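Local structure of lipoprotein, putative (4NOH) at residues Leu45-Lys49 and Thr50-Lys54. The protein is of unknown function but, as a putative lipoprotein of Bacillus anthracis, may bind lipid. Residues are numbered along the deposited sequence; the frame is centred on the assembly and turned at random.
Sequences LIMNK and TTAEK
Asn48 N-caps the helix that starts straight after strand 42-48. Its OD1 accepts from Thr51 N at 2.8 Å, with the donor nearly in line with the side-chain C=O. Thr51 OG1 gives a second bond to Asn48 OD1, 2.9 Å long, and comes from above the amide plane, 37° out of it. Asn48 CG sits between its own backbone N and carbonyl carbon (chi1 67°), which brings OD1 to the N-H and hydroxyl of Thr51. Two donors from one threonine thus grip a single oxygen and fix the rotation of the amide.

Main-chain bonds carry the helix on from the cap. Ala52 N donates to Asn48 O (2.9 Å), and Glu53 N donates to Lys49 O (2.9 Å).

The apolar contact lies at Met47, a selenomethionine modelled in two conformers. In the one described, the chain bends at chi3 and Met47 SE lies 3.8 Å from Ala52 CB. Met47 CB also meets Thr51 CG2, at 4.1 Å.

Charge plays a looser part. The extended Lys49 chain passes Glu53, with Lys49 CE 3.3 Å from Glu53 OE2. Lys49 NZ stays 4.2 Å from Glu53 OE2, too far for a salt bridge.

The axes of 45-48 and 50-54 stand at 96°, so the chain turns about a right angle from strand into helix. Strand 118-122 pairs with strand 42-48, and its Val121 touches both Met47 and Ala52. Phe32 of strand 26-39 packs on Thr51. At helix 124-128, Asp124 OD2 is hydrogen-bonded to Thr50 OG1, and Tyr127 touches Asn48.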
ATOM      1  N   LEU A  45      -6.928   3.741   1.819  1.00 13.69           N
ATOM      2  CA  LEU A  45      -6.547   2.744   0.825  1.00 13.51           C
ATOM      3  C   LEU A  45      -7.010   1.429   1.417  1.00 12.99           C
ATOM      4  O   LEU A  45      -6.480   1.010   2.436  1.00 12.87           O
ATOM      5  CB  LEU A  45      -5.056   2.764   0.619  1.00 15.29           C
ATOM      6  CG  LEU A  45      -4.435   2.028  -0.556  1.00 16.41           C
ATOM      7  CD1 LEU A  45      -4.999   2.493  -1.895  1.00 16.48           C
ATOM      8  CD2 LEU A  45      -2.924   2.213  -0.541  1.00 18.26           C
ATOM      9  N   ILE A  46      -7.965   0.800   0.758  1.00 12.74           N
ATOM     10  CA  ILE A  46      -8.666  -0.393   1.251  1.00 13.32           C
ATOM     11  C   ILE A  46      -8.229  -1.643   0.487  1.00 12.38           C
ATOM     12  O   ILE A  46      -8.244  -1.679  -0.749  1.00 13.01           O
ATOM     13  CB  ILE A  46     -10.191  -0.237   1.083  1.00 14.66           C
ATOM     14  CG1 ILE A  46     -10.694   1.117   1.630  1.00 15.17           C
ATOM     15  CG2 ILE A  46     -10.922  -1.383   1.784  1.00 15.55           C
ATOM     16  CD1 ILE A  46     -12.062   1.546   1.127  1.00 16.38           C
HETATM   17  N   MSE A  47      -7.845  -2.673   1.208  0.60 12.85           N
HETATM   18  CA  MSE A  47      -7.527  -3.905   0.534  0.60 12.84           C
HETATM   19  C   MSE A  47      -8.263  -5.014   1.212  0.60 11.87           C
HETATM   20  O   MSE A  47      -8.889  -4.840   2.264  0.60 12.09           O
HETATM   21  CB  MSE A  47      -6.031  -4.166   0.482  0.60 14.76           C
HETATM   22  CG  MSE A  47      -5.372  -4.400   1.822  0.60 17.49           C
HETATM   23 SE   MSE A  47      -3.418  -4.054   1.736  0.60 23.27          SE
HETATM   24  CE  MSE A  47      -3.369  -2.224   2.416  0.60 22.70           C
ATOM     25  N   ASN A  48      -8.258  -6.156   0.556  1.00 11.81           N
ATOM     26  CA  ASN A  48      -8.859  -7.319   1.136  1.00 11.76           C
ATOM     27  C   ASN A  48      -7.810  -8.101   1.932  1.00 11.94           C
ATOM     28  O   ASN A  48      -6.595  -7.877   1.828  1.00 11.89           O
ATOM     29  CB  ASN A  48      -9.636  -8.196   0.142  1.00 12.26           C
ATOM     30  CG  ASN A  48      -8.778  -8.874  -0.910  1.00 13.00           C
ATOM     31  OD1 ASN A  48      -7.573  -9.046  -0.781  1.00 13.03           O
ATOM     32  ND2 ASN A  48      -9.435  -9.334  -1.957  1.00 14.77           N
ATOM     33  N   LYS A  49      -8.306  -9.042   2.741  1.00 11.71           N
ATOM     34  CA  LYS A  49      -7.445  -9.857   3.606  1.00 12.99           C
ATOM     35  C   LYS A  49      -6.394 -10.625   2.802  1.00 12.72           C
ATOM     36  O   LYS A  49      -5.223 -10.675   3.173  1.00 13.35           O
ATOM     37  CB  LYS A  49      -8.289 -10.830   4.416  1.00 14.19           C
ATOM     38  CG  LYS A  49      -7.468 -11.712   5.328  1.00 16.24           C
ATOM     39  CD  LYS A  49      -8.324 -12.708   6.067  1.00 20.23           C
ATOM     40  CE  LYS A  49      -7.439 -13.653   6.851  1.00 23.58           C
ATOM     41  NZ  LYS A  49      -8.229 -14.667   7.571  1.00 26.95           N
ATOM     42  N   THR A  50      -6.806 -11.217   1.698  1.00 12.54           N
ATOM     43  CA  THR A  50      -5.897 -12.009   0.909  1.00 13.57           C
ATOM     44  C   THR A  50      -4.719 -11.160   0.433  1.00 12.72           C
ATOM     45  O   THR A  50      -3.572 -11.579   0.491  1.00 13.86           O
ATOM     46  CB  THR A  50      -6.653 -12.699  -0.229  1.00 15.19           C
ATOM     47  OG1 THR A  50      -7.506 -13.706   0.331  1.00 16.82           O
ATOM     48  CG2 THR A  50      -5.721 -13.370  -1.173  1.00 16.39           C
ATOM     49  N   THR A  51      -5.009  -9.957  -0.019  1.00 12.08           N
ATOM     50  CA  THR A  51      -3.992  -9.052  -0.509  1.00 12.09           C
ATOM     51  C   THR A  51      -3.098  -8.585   0.615  1.00 12.12           C
ATOM     52  O   THR A  51      -1.856  -8.566   0.487  1.00 12.87           O
ATOM     53  CB  THR A  51      -4.633  -7.849  -1.203  1.00 12.55           C
ATOM     54  OG1 THR A  51      -5.326  -8.302  -2.386  1.00 13.31           O
ATOM     55  CG2 THR A  51      -3.595  -6.784  -1.590  1.00 13.17           C
ATOM     56  N   ALA A  52      -3.704  -8.182   1.725  1.00 10.99           N
ATOM     57  CA  ALA A  52      -2.897  -7.712   2.849  1.00 11.51           C
ATOM     58  C   ALA A  52      -1.956  -8.787   3.395  1.00 12.78           C
ATOM     59  O   ALA A  52      -0.811  -8.506   3.761  1.00 12.56           O
ATOM     60  CB  ALA A  52      -3.778  -7.092   3.951  1.00 12.02           C
ATOM     61  N   GLU A  53      -2.418 -10.035   3.410  1.00 13.75           N
ATOM     62  CA  GLU A  53      -1.564 -11.146   3.837  1.00 16.20           C
ATOM     63  C   GLU A  53      -0.356 -11.239   2.914  1.00 16.00           C
ATOM     64  O   GLU A  53       0.776 -11.481   3.347  1.00 17.13           O
ATOM     65  CB  GLU A  53      -2.326 -12.463   3.816  1.00 17.68           C
ATOM     66  CG  GLU A  53      -3.304 -12.640   4.966  1.00 20.57           C
ATOM     67  CD  GLU A  53      -4.031 -13.989   4.932  1.00 24.67           C
ATOM     68  OE1 GLU A  53      -4.278 -14.556   3.827  1.00 27.56           O
ATOM     69  OE2 GLU A  53      -4.370 -14.498   6.015  1.00 26.85           O
ATOM     70  N   LYS A  54      -0.603 -11.061   1.620  1.00 15.71           N
ATOM     71  CA  LYS A  54       0.524 -11.121   0.656  1.00 15.69           C
ATOM     72  C   LYS A  54       1.496  -9.948   0.863  1.00 15.61           C
ATOM     73  O   LYS A  54       2.711 -10.113   0.727  1.00 16.36           O
ATOM     74  CB  LYS A  54      -0.011 -11.202  -0.773  1.00 16.02           C
ATOM     75  CG  LYS A  54      -0.668 -12.546  -1.069  1.00 17.34           C
ATOM     76  CD  LYS A  54      -1.439 -12.553  -2.373  1.00 19.62           C
ATOM     77  CE  LYS A  54      -2.027 -13.929  -2.655  1.00 21.21           C
ATOM     78  NZ  LYS A  54      -2.952 -13.860  -3.805  1.00 23.34           N
TER